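Local coordinates for protein oxidase/hydroxylase (Streptomyces hygroscopicus subsp. hygroscopicus, PDB 4XCB) that probably acts as a 2-oxoglutarate-dependent dioxygenase, binding a metal ion, 2-oxoglutarate and the antibiotic hygromycin B within a double-stranded beta-helix, at residues Ile125-His130 and Ser162-Phe167; Phe167-Glu172 and Ala206-Thr211; Asp80-Pro85 and Pro137-Leu142. All coordinates share one frame; numbering follows the deposited sequence.

Contact 1: residues Ile125-His130 and Ser162-Phe167; sequences ITHTYH and SHKANF
The imidazoles of H127 and H163 meet rim to rim, their planes only 4° apart and their centroids 6.0 Å from each other, so neither ring lies over the other's face. One methylene, K164 CG, serves both rings in different ways: it sits over the centre of one face of H163, 3.7 Å above the plane, yet it reaches the H127 ring only at its edge, 4.0 Å from CE1. I125 O lies in the H127 ring plane on the CD2 side. The edge at NE2 carries the polar bond of the contact. H127 NE2 donates to H163 O over 2.8 Å, nearly straight at 165°, with the oxygen close to the plane of the imidazole. Seen from the acceptor the approach is different, because the donor stands well above the carbonyl plane. The H127 ring gets there because chi1 of 57° sets CG between the backbone N and the carbonyl carbon. The far ends of the partners are engaged beyond the contact: H163 NE2 bonds to D16 O, and K164 NZ pairs with the D16 carboxylate and bonds to K164 O of the second subunit. In these loops of the double-stranded beta-helix fold, the contact ties the lead-in to strand 128-130, which pairs with strand 133-135, to the loop between strand 156-159 and helix 170-175, with helix 9-18 beside them.

Contact 2: residues Phe167-Glu172 and Ala206-Thr211; sequences FPLLRE and ALMHGT. With NI (nickel (II) ion), chain E; AKG (2-oxoglutaric acid), chain F.
M208 pushes its thioether end between L169, just before helix 170-175, and L170, its first residue, and this is where the two segments pack. Its sulfur, SD, lies 3.8 Å from L169 CD2, the side chains crossing at a slant. Against L170 the approach is end on, with the terminal methyl CE 4.1 Å from L170 CG. The chain of M208 is extended through chi1 and chi2 and turns only at chi3 (-67°), a bend that carries CE aside from the line of the chain. All three residues are buried, and the interaction is purely apolar. Immediately before the leucines and after them the segment is looser and partly exposed. P168 turns from the 206-211 segment and packs on R9 of the second subunit, while R171 forms salt bridges with D254 and D113. Segment 206-211 has another task, since it belongs to the metal-binding core of the double-stranded beta-helix. H209 NE2 binds nickel at 2.1 Å, and H105, two oxygens of 2-oxoglutarate and two waters complete six ligands; iron(II) has been seen bound at H105, E205 and H209 of this protein. The cosubstrate chelates the metal through AKG O1 and O5, the latter lying at the edge of the H209 ring. At the other side of that ring H209 ND1 donates to L207 O over 2.8 Å at 165°, in the imidazole plane, a second-shell bond that should fix the rotation of the ring and keep NE2 aimed at the metal. Two residues on, the methyl T211 CG2 rests 3.5 Å from AKG C5, while T211 OG1 turns to R96.

Contact 3: residues Asp80-Pro85 and Pro137-Leu142; sequences DVVNQP and PYVKAL. With AKG (2-oxoglutaric acid), chain F; HY0 (hygromycin b variant), chain G.
Strand 139-144 forms part of the wall of the active-site pocket in the double-stranded beta-helix, and V139 fastens the back of that wall to V81 and V82, at the end of helix 72-82. Its two methyls divide the work. V139 CG1 meets V81 CG2 at 3.9 Å, while V139 CG2 presses on V82 CG2 at 3.5 Å, tighter than an ordinary methyl contact. With chi1 of V82 at -178°, CG2 lies beside the backbone N and faces the strand. Were V139 an alanine, both methyls would go, and V81 CG2 and V82 CG2 would probably be left facing a gap between helix and strand. The next residue works in the pocket: K140, extended beyond CG, brings NZ within 2.9 Å of the hydroxyl O32 of hygromycin B (HY0), to which it donates a hydrogen bond, and 3.1 Å from O1 of 2-oxoglutarate (AKG). Y92 OH also bonds to NZ, and L142 CD1 lies against AKG C4. Alternation along the strand thus gives an apolar back seated on a helix, and a pocket side where the amine of K140 meets both hygromycin B and 2-oxoglutarate while L142 packs on the latter's carbon chain.

Overall arrangement
Followed from the N terminus, contact 3 opens first, at the end of helix 72-82, and contact 1 opens inside its loop, at 125-130. Contact 3 then closes at strand 139-144, before contact 1 closes at 162-167, so the two cross; they touch where T126 O approaches P137 CD at 3.2 Å. Contact 2 follows in series, starting from F167, which it shares with contact 1, and closes a loop of 33 residues at strand 209-211. S162 OG and M208 N, 2.8 Å apart and probably hydrogen-bonded, join contacts 1 and 2. Contacts 2 and 3, centres about 20 Å apart, do not touch, but their strands, one from each larger sheet, meet the same 2-oxoglutarate.

Contact 1: residues Ile125-His130 and Ser162-Phe167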
loop_
_atom_site.group_PDB
_atom_site.type_symbol
_atom_site.label_atom_id
_atom_site.label_comp_id
_atom_site.label_asym_id
_atom_site.label_seq_id
_atom_site.Cartn_x
_atom_site.Cartn_y
_atom_site.Cartn_z
ATOM N N ILE A 125 -12.727 -3.243 7.804
ATOM C CA ILE A 125 -12.458 -1.823 7.848
ATOM C C ILE A 125 -11.167 -1.438 7.139
ATOM O O ILE A 125 -10.723 -0.307 7.246
ATOM C CB ILE A 125 -12.358 -1.293 9.308
ATOM C CG1 ILE A 125 -11.448 -2.203 10.141
ATOM C CG2 ILE A 125 -13.750 -1.172 9.922
ATOM C CD1 ILE A 125 -11.108 -1.659 11.532
ATOM N N THR A 126 -10.562 -2.390 6.444
ATOM C CA THR A 126 -9.318 -2.144 5.733
ATOM C C THR A 126 -9.621 -1.415 4.425
ATOM O O THR A 126 -10.362 -1.903 3.569
ATOM C CB THR A 126 -8.562 -3.469 5.506
ATOM O OG1 THR A 126 -8.083 -3.957 6.769
ATOM C CG2 THR A 126 -7.392 -3.271 4.597
ATOM N N HIS A 127 -9.068 -0.215 4.284
ATOM C CA HIS A 127 -9.473 0.650 3.205
ATOM C C HIS A 127 -8.302 1.032 2.325
ATOM O O HIS A 127 -7.135 0.855 2.690
ATOM C CB HIS A 127 -10.153 1.897 3.767
ATOM C CG HIS A 127 -9.298 2.654 4.727
ATOM N ND1 HIS A 127 -8.565 3.756 4.351
ATOM C CD2 HIS A 127 -9.045 2.461 6.041
ATOM C CE1 HIS A 127 -7.900 4.215 5.397
ATOM N NE2 HIS A 127 -8.172 3.446 6.435
ATOM N N THR A 128 -8.617 1.528 1.142
ATOM C CA THR A 128 -7.560 1.861 0.212
ATOM C C THR A 128 -7.954 3.036 -0.675
ATOM O O THR A 128 -8.989 3.683 -0.472
ATOM C CB THR A 128 -7.188 0.605 -0.624
ATOM O OG1 THR A 128 -5.996 0.828 -1.381
ATOM C CG2 THR A 128 -8.297 0.232 -1.553
ATOM N N TYR A 129 -7.076 3.331 -1.619
ATOM C CA TYR A 129 -7.223 4.442 -2.545
ATOM C C TYR A 129 -6.676 4.017 -3.899
ATOM O O TYR A 129 -5.640 3.354 -3.979
ATOM C CB TYR A 129 -6.480 5.697 -2.025
ATOM C CG TYR A 129 -6.374 6.785 -3.060
ATOM C CD1 TYR A 129 -5.302 6.837 -3.940
ATOM C CD2 TYR A 129 -7.354 7.758 -3.165
ATOM C CE1 TYR A 129 -5.217 7.818 -4.903
ATOM C CE2 TYR A 129 -7.274 8.744 -4.115
ATOM C CZ TYR A 129 -6.194 8.779 -4.976
ATOM O OH TYR A 129 -6.132 9.777 -5.923
ATOM N N HIS A 130 -7.357 4.406 -4.967
ATOM C CA HIS A 130 -6.936 4.024 -6.297
ATOM C C HIS A 130 -7.534 4.967 -7.334
ATOM O O HIS A 130 -8.754 5.173 -7.371
ATOM C CB HIS A 130 -7.351 2.566 -6.563
ATOM C CG HIS A 130 -6.957 2.047 -7.908
ATOM N ND1 HIS A 130 -5.644 1.855 -8.284
ATOM C CD2 HIS A 130 -7.712 1.673 -8.967
ATOM C CE1 HIS A 130 -5.611 1.357 -9.510
ATOM N NE2 HIS A 130 -6.854 1.233 -9.944
ATOM N N SER A 162 -5.557 7.525 13.346
ATOM C CA SER A 162 -5.665 6.131 13.764
ATOM C C SER A 162 -6.280 5.252 12.689
ATOM O O SER A 162 -6.176 4.032 12.766
ATOM C CB SER A 162 -6.482 6.014 15.044
ATOM O OG SER A 162 -7.683 6.738 14.926
ATOM N N HIS A 163 -6.918 5.861 11.700
ATOM C CA HIS A 163 -7.528 5.086 10.612
ATOM C C HIS A 163 -6.459 4.549 9.660
ATOM O O HIS A 163 -6.718 3.635 8.854
ATOM C CB HIS A 163 -8.562 5.943 9.857
ATOM C CG HIS A 163 -7.972 7.148 9.190
ATOM N ND1 HIS A 163 -7.114 8.013 9.842
ATOM C CD2 HIS A 163 -8.108 7.631 7.932
ATOM C CE1 HIS A 163 -6.746 8.973 9.010
ATOM N NE2 HIS A 163 -7.342 8.766 7.845
ATOM N N LYS A 164 -5.245 5.090 9.748
ATOM C CA LYS A 164 -4.160 4.597 8.898
ATOM C C LYS A 164 -2.974 4.112 9.739
ATOM O O LYS A 164 -1.863 3.973 9.231
ATOM C CB LYS A 164 -3.706 5.676 7.906
ATOM C CG LYS A 164 -4.797 6.149 6.949
ATOM C CD LYS A 164 -4.252 7.130 5.919
ATOM C CE LYS A 164 -5.311 7.550 4.906
ATOM N NZ LYS A 164 -4.792 8.666 4.040
ATOM N N ALA A 165 -3.228 3.849 11.021
ATOM C CA ALA A 165 -2.186 3.407 11.946
ATOM C C ALA A 165 -1.579 2.077 11.522
ATOM O O ALA A 165 -2.295 1.149 11.113
ATOM C CB ALA A 165 -2.741 3.300 13.362
ATOM N N ASN A 166 -0.255 1.986 11.597
ATOM C CA ASN A 166 0.432 0.718 11.317
ATOM C C ASN A 166 0.805 -0.059 12.577
ATOM O O ASN A 166 1.186 -1.228 12.498
ATOM C CB ASN A 166 1.698 0.953 10.498
ATOM C CG ASN A 166 1.408 1.353 9.078
ATOM O OD1 ASN A 166 0.793 0.592 8.315
ATOM N ND2 ASN A 166 1.882 2.531 8.688
ATOM N N PHE A 167 0.696 0.583 13.738
ATOM C CA PHE A 167 0.999 -0.061 15.008
ATOM C C PHE A 167 -0.263 -0.171 15.849
ATOM O O PHE A 167 -1.144 0.678 15.736
ATOM C CB PHE A 167 2.044 0.727 15.809
ATOM C CG PHE A 167 3.377 0.899 15.120
ATOM C CD1 PHE A 167 4.297 -0.148 15.078
ATOM C CD2 PHE A 167 3.715 2.101 14.539
ATOM C CE1 PHE A 167 5.526 0.022 14.472
ATOM C CE2 PHE A 167 4.949 2.277 13.926
ATOM C CZ PHE A 167 5.849 1.228 13.892
#

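Contact 2: residues Phe167-Glu172 and Ala206-Thr211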
loop_
_atom_site.group_PDB
_atom_site.type_symbol
_atom_site.label_atom_id
_atom_site.label_comp_id
_atom_site.label_asym_id
_atom_site.label_seq_id
_atom_site.Cartn_x
_atom_site.Cartn_y
_atom_site.Cartn_z
ATOM N N PHE A 167 0.696 0.583 13.738
ATOM C CA PHE A 167 0.999 -0.061 15.008
ATOM C C PHE A 167 -0.263 -0.171 15.849
ATOM O O PHE A 167 -1.144 0.678 15.736
ATOM C CB PHE A 167 2.044 0.727 15.809
ATOM C CG PHE A 167 3.377 0.899 15.120
ATOM C CD1 PHE A 167 4.297 -0.148 15.078
ATOM C CD2 PHE A 167 3.715 2.101 14.539
ATOM C CE1 PHE A 167 5.526 0.022 14.472
ATOM C CE2 PHE A 167 4.949 2.277 13.926
ATOM C CZ PHE A 167 5.849 1.228 13.892
ATOM N N PRO A 168 -0.346 -1.191 16.714
ATOM C CA PRO A 168 -1.470 -1.279 17.649
ATOM C C PRO A 168 -1.261 -0.370 18.852
ATOM O O PRO A 168 -0.117 -0.096 19.240
ATOM C CB PRO A 168 -1.468 -2.751 18.060
ATOM C CG PRO A 168 -0.010 -3.115 17.990
ATOM C CD PRO A 168 0.520 -2.384 16.788
ATOM N N LEU A 169 -2.359 0.090 19.434
ATOM C CA LEU A 169 -2.290 1.035 20.544
ATOM C C LEU A 169 -2.803 0.432 21.852
ATOM O O LEU A 169 -2.197 0.606 22.908
ATOM C CB LEU A 169 -3.086 2.292 20.204
ATOM C CG LEU A 169 -3.065 3.356 21.306
ATOM C CD1 LEU A 169 -1.717 4.064 21.343
ATOM C CD2 LEU A 169 -4.192 4.345 21.123
ATOM N N LEU A 170 -3.908 -0.298 21.793
ATOM C CA LEU A 170 -4.588 -0.662 23.020
ATOM C C LEU A 170 -3.936 -1.807 23.799
ATOM O O LEU A 170 -3.991 -1.826 25.031
ATOM C CB LEU A 170 -6.047 -0.992 22.715
ATOM C CG LEU A 170 -6.833 0.240 22.245
ATOM C CD1 LEU A 170 -8.341 -0.063 22.187
ATOM C CD2 LEU A 170 -6.552 1.459 23.138
ATOM N N ARG A 171 -3.327 -2.758 23.094
ATOM C CA ARG A 171 -2.817 -3.961 23.752
ATOM C C ARG A 171 -1.672 -3.616 24.714
ATOM O O ARG A 171 -1.644 -4.101 25.841
ATOM C CB ARG A 171 -2.364 -4.999 22.716
ATOM C CG ARG A 171 -2.026 -6.379 23.277
ATOM C CD ARG A 171 -3.257 -7.106 23.803
ATOM N NE ARG A 171 -4.234 -7.427 22.758
ATOM C CZ ARG A 171 -4.305 -8.593 22.124
ATOM N NH1 ARG A 171 -3.452 -9.565 22.417
ATOM N NH2 ARG A 171 -5.236 -8.793 21.197
ATOM N N GLU A 172 -0.747 -2.768 24.269
ATOM C CA GLU A 172 0.405 -2.405 25.094
ATOM C C GLU A 172 -0.040 -1.645 26.334
ATOM O O GLU A 172 0.488 -1.870 27.420
ATOM C CB GLU A 172 1.423 -1.579 24.293
ATOM C CG GLU A 172 0.849 -0.395 23.527
ATOM C CD GLU A 172 1.016 0.948 24.232
ATOM O OE1 GLU A 172 0.422 1.936 23.741
ATOM O OE2 GLU A 172 1.735 1.025 25.260
ATOM N N ALA A 206 -12.542 2.580 10.302
ATOM C CA ALA A 206 -11.144 2.300 10.642
ATOM C C ALA A 206 -10.608 3.268 11.703
ATOM O O ALA A 206 -9.638 2.944 12.396
ATOM C CB ALA A 206 -10.281 2.354 9.392
ATOM N N LEU A 207 -11.234 4.436 11.830
ATOM C CA LEU A 207 -10.779 5.447 12.789
ATOM C C LEU A 207 -11.009 4.959 14.210
ATOM O O LEU A 207 -12.044 4.406 14.508
ATOM C CB LEU A 207 -11.515 6.760 12.546
ATOM C CG LEU A 207 -11.023 7.946 13.360
ATOM C CD1 LEU A 207 -9.638 8.349 12.864
ATOM C CD2 LEU A 207 -11.999 9.075 13.164
ATOM N N MET A 208 -10.038 5.160 15.101
ATOM C CA MET A 208 -10.242 4.827 16.496
ATOM C C MET A 208 -10.924 5.998 17.155
ATOM O O MET A 208 -10.378 7.095 17.153
ATOM C CB MET A 208 -8.925 4.530 17.211
ATOM C CG MET A 208 -9.141 4.172 18.675
ATOM S SD MET A 208 -7.600 3.813 19.540
ATOM C CE MET A 208 -7.114 2.304 18.707
ATOM N N HIS A 209 -12.118 5.758 17.684
ATOM C CA HIS A 209 -12.973 6.844 18.128
ATOM C C HIS A 209 -13.876 6.411 19.278
ATOM O O HIS A 209 -13.981 5.229 19.607
ATOM C CB HIS A 209 -13.825 7.335 16.958
ATOM C CG HIS A 209 -14.795 6.311 16.477
ATOM N ND1 HIS A 209 -14.425 5.255 15.671
ATOM C CD2 HIS A 209 -16.111 6.148 16.743
ATOM C CE1 HIS A 209 -15.487 4.498 15.438
ATOM N NE2 HIS A 209 -16.516 5.018 16.080
ATOM N N GLY A 210 -14.536 7.385 19.886
ATOM C CA GLY A 210 -15.470 7.115 20.963
ATOM C C GLY A 210 -16.069 8.439 21.357
ATOM O O GLY A 210 -16.131 9.355 20.544
ATOM N N THR A 211 -16.516 8.560 22.600
ATOM C CA THR A 211 -16.921 9.878 23.085
ATOM C C THR A 211 -16.456 10.107 24.502
ATOM O O THR A 211 -16.199 9.166 25.246
ATOM C CB THR A 211 -18.445 10.087 23.064
ATOM O OG1 THR A 211 -19.019 9.553 24.265
ATOM C CG2 THR A 211 -19.073 9.421 21.845
HETATM NI NI NI E . -18.219 4.007 16.761
HETATM C C1 AKG F . -20.818 4.332 17.581
HETATM O O1 AKG F . -20.081 3.370 17.197
HETATM O O2 AKG F . -22.062 4.161 17.763
HETATM C C2 AKG F . -20.211 5.688 17.817
HETATM O O5 AKG F . -19.041 5.837 17.518
HETATM C C3 AKG F . -21.041 6.794 18.447
HETATM C C4 AKG F . -20.516 8.182 18.166
HETATM C C5 AKG F . -21.227 9.192 19.054
HETATM O O3 AKG F . -21.033 10.428 18.880
HETATM O O4 AKG F . -22.007 8.784 19.956
HETATM O O HOH W 1 -19.305 4.701 14.871
HETATM O O HOH W 2 -18.091 2.323 15.664
#

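Contact 3: residues Asp80-Pro85 and Pro137-Leu142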
loop_
_atom_site.group_PDB
_atom_site.type_symbol
_atom_site.label_atom_id
_atom_site.label_comp_id
_atom_site.label_asym_id
_atom_site.label_seq_id
_atom_site.Cartn_x
_atom_site.Cartn_y
_atom_site.Cartn_z
ATOM N N ASP A 80 -19.207 8.345 -2.261
ATOM C CA ASP A 80 -17.932 8.970 -2.618
ATOM C C ASP A 80 -16.791 8.479 -1.738
ATOM O O ASP A 80 -15.640 8.733 -2.052
ATOM C CB ASP A 80 -18.026 10.504 -2.530
ATOM C CG ASP A 80 -18.776 11.117 -3.709
ATOM O OD1 ASP A 80 -19.124 10.387 -4.670
ATOM O OD2 ASP A 80 -19.001 12.346 -3.685
ATOM N N VAL A 81 -17.091 7.769 -0.649
ATOM C CA VAL A 81 -16.009 7.231 0.175
ATOM C C VAL A 81 -15.971 5.699 0.158
ATOM O O VAL A 81 -14.960 5.101 0.507
ATOM C CB VAL A 81 -16.085 7.747 1.639
ATOM C CG1 VAL A 81 -15.907 9.273 1.671
ATOM C CG2 VAL A 81 -17.385 7.322 2.329
ATOM N N VAL A 82 -17.066 5.065 -0.240
ATOM C CA VAL A 82 -17.070 3.599 -0.409
ATOM C C VAL A 82 -16.750 3.182 -1.844
ATOM O O VAL A 82 -15.923 2.298 -2.076
ATOM C CB VAL A 82 -18.422 2.997 -0.001
ATOM C CG1 VAL A 82 -18.407 1.480 -0.140
ATOM C CG2 VAL A 82 -18.749 3.365 1.430
ATOM N N ASN A 83 -17.402 3.825 -2.808
ATOM C CA ASN A 83 -17.164 3.581 -4.231
ATOM C C ASN A 83 -17.270 2.093 -4.618
ATOM O O ASN A 83 -16.450 1.547 -5.370
ATOM C CB ASN A 83 -15.811 4.163 -4.639
ATOM C CG ASN A 83 -15.869 5.670 -4.816
ATOM O OD1 ASN A 83 -16.612 6.168 -5.669
ATOM N ND2 ASN A 83 -15.097 6.407 -4.008
ATOM N N GLN A 84 -18.296 1.453 -4.064
ATOM C CA GLN A 84 -18.683 0.073 -4.393
ATOM C C GLN A 84 -20.199 0.031 -4.513
ATOM O O GLN A 84 -20.876 0.898 -3.952
ATOM C CB GLN A 84 -18.244 -0.911 -3.309
ATOM C CG GLN A 84 -16.770 -0.920 -3.029
ATOM C CD GLN A 84 -16.003 -1.746 -4.045
ATOM O OE1 GLN A 84 -15.974 -2.965 -3.980
ATOM N NE2 GLN A 84 -15.352 -1.069 -4.966
ATOM N N PRO A 85 -20.736 -0.982 -5.219
ATOM C CA PRO A 85 -22.172 -1.238 -5.095
ATOM C C PRO A 85 -22.511 -1.356 -3.616
ATOM O O PRO A 85 -21.835 -2.071 -2.889
ATOM C CB PRO A 85 -22.377 -2.565 -5.846
ATOM C CG PRO A 85 -21.207 -2.665 -6.774
ATOM C CD PRO A 85 -20.060 -1.987 -6.055
ATOM N N PRO A 137 -14.500 0.200 3.078
ATOM C CA PRO A 137 -15.589 -0.781 3.028
ATOM C C PRO A 137 -16.652 -0.626 4.125
ATOM O O PRO A 137 -17.726 -1.206 3.965
ATOM C CB PRO A 137 -14.853 -2.113 3.166
ATOM C CG PRO A 137 -13.649 -1.784 3.957
ATOM C CD PRO A 137 -13.236 -0.393 3.546
ATOM N N TYR A 138 -16.390 0.100 5.205
ATOM C CA TYR A 138 -17.395 0.215 6.248
ATOM C C TYR A 138 -17.410 1.646 6.715
ATOM O O TYR A 138 -16.456 2.089 7.352
ATOM C CB TYR A 138 -17.101 -0.734 7.418
ATOM C CG TYR A 138 -18.312 -1.117 8.240
ATOM C CD1 TYR A 138 -18.647 -2.449 8.423
ATOM C CD2 TYR A 138 -19.125 -0.156 8.811
ATOM C CE1 TYR A 138 -19.754 -2.814 9.163
ATOM C CE2 TYR A 138 -20.231 -0.506 9.562
ATOM C CZ TYR A 138 -20.542 -1.835 9.735
ATOM O OH TYR A 138 -21.650 -2.213 10.474
ATOM N N VAL A 139 -18.462 2.378 6.362
ATOM C CA VAL A 139 -18.601 3.758 6.801
ATOM C C VAL A 139 -19.963 3.974 7.459
ATOM O O VAL A 139 -20.949 3.244 7.196
ATOM C CB VAL A 139 -18.410 4.749 5.638
ATOM C CG1 VAL A 139 -17.024 4.545 4.982
ATOM C CG2 VAL A 139 -19.497 4.576 4.622
ATOM N N LYS A 140 -20.008 4.961 8.344
ATOM C CA LYS A 140 -21.220 5.327 9.037
ATOM C C LYS A 140 -21.578 6.760 8.772
ATOM O O LYS A 140 -20.705 7.626 8.700
ATOM C CB LYS A 140 -21.077 5.124 10.539
ATOM C CG LYS A 140 -21.223 3.717 10.993
ATOM C CD LYS A 140 -21.329 3.686 12.501
ATOM C CE LYS A 140 -21.289 2.264 12.998
ATOM N NZ LYS A 140 -21.003 2.228 14.466
ATOM N N ALA A 141 -22.870 7.017 8.647
ATOM C CA ALA A 141 -23.374 8.375 8.717
ATOM C C ALA A 141 -24.041 8.546 10.066
ATOM O O ALA A 141 -25.052 7.910 10.358
ATOM C CB ALA A 141 -24.353 8.661 7.584
ATOM N N LEU A 142 -23.453 9.386 10.904
ATOM C CA LEU A 142 -24.048 9.736 12.178
ATOM C C LEU A 142 -24.848 11.020 12.012
ATOM O O LEU A 142 -24.290 12.074 11.700
ATOM C CB LEU A 142 -22.977 9.923 13.262
ATOM C CG LEU A 142 -21.927 8.834 13.460
ATOM C CD1 LEU A 142 -20.911 9.264 14.492
ATOM C CD2 LEU A 142 -22.561 7.559 13.915
HETATM C C1 AKG F . -20.818 4.332 17.581
HETATM O O1 AKG F . -20.081 3.370 17.197
HETATM O O2 AKG F . -22.062 4.161 17.763
HETATM C C2 AKG F . -20.211 5.688 17.817
HETATM O O5 AKG F . -19.041 5.837 17.518
HETATM C C3 AKG F . -21.041 6.794 18.447
HETATM C C4 AKG F . -20.516 8.182 18.166
HETATM C C5 AKG F . -21.227 9.192 19.054
HETATM O O3 AKG F . -21.033 10.428 18.880
HETATM O O4 AKG F . -22.007 8.784 19.956
HETATM C C1 HY0 G . -17.195 -5.421 20.711
HETATM C C2 HY0 G . -16.617 -6.336 21.767
HETATM C C3 HY0 G . -17.743 -7.047 22.503
HETATM C C4 HY0 G . -18.680 -6.028 23.151
HETATM C C5 HY0 G . -19.196 -5.012 22.128
HETATM C C6 HY0 G . -18.094 -4.380 21.336
HETATM N N7 HY0 G . -15.789 -7.286 21.127
HETATM O O8 HY0 G . -16.122 -4.759 20.083
HETATM N N9 HY0 G . -19.781 -6.722 23.725
HETATM C C10 HY0 G . -19.366 -7.271 25.012
HETATM O O11 HY0 G . -19.873 -3.992 22.831
HETATM C C12 HY0 G . -18.593 -1.641 18.858
HETATM C C13 HY0 G . -18.170 -2.291 20.147
HETATM O O14 HY0 G . -18.538 -1.566 21.295
HETATM C C15 HY0 G . -17.967 -0.287 21.272
HETATM C C16 HY0 G . -18.731 0.513 20.264
HETATM C C17 HY0 G . -18.506 -0.176 18.856
HETATM O O18 HY0 G . -18.711 -3.604 20.269
HETATM C C19 HY0 G . -18.098 0.334 22.661
HETATM O O20 HY0 G . -17.201 -0.346 23.543
HETATM O O21 HY0 G . -20.075 0.526 20.568
HETATM O O22 HY0 G . -19.441 0.314 17.989
HETATM C C23 HY0 G . -20.113 -0.831 17.431
HETATM C C24 HY0 G . -21.542 -0.483 17.180
HETATM C C25 HY0 G . -22.193 -1.535 16.297
HETATM C C26 HY0 G . -21.388 -1.766 15.034
HETATM C C27 HY0 G . -20.005 -2.160 15.428
HETATM O O28 HY0 G . -19.461 -1.128 16.219
HETATM O O29 HY0 G . -19.969 -1.955 18.400
HETATM O O30 HY0 G . -22.291 -0.440 18.400
HETATM O O31 HY0 G . -23.513 -1.128 16.015
HETATM O O32 HY0 G . -21.345 -0.597 14.212
HETATM C C33 HY0 G . -19.113 -2.339 14.185
HETATM C C34 HY0 G . -17.931 -3.206 14.533
HETATM O O35 HY0 G . -18.298 -4.565 14.650
HETATM N N36 HY0 G . -18.620 -1.071 13.798
#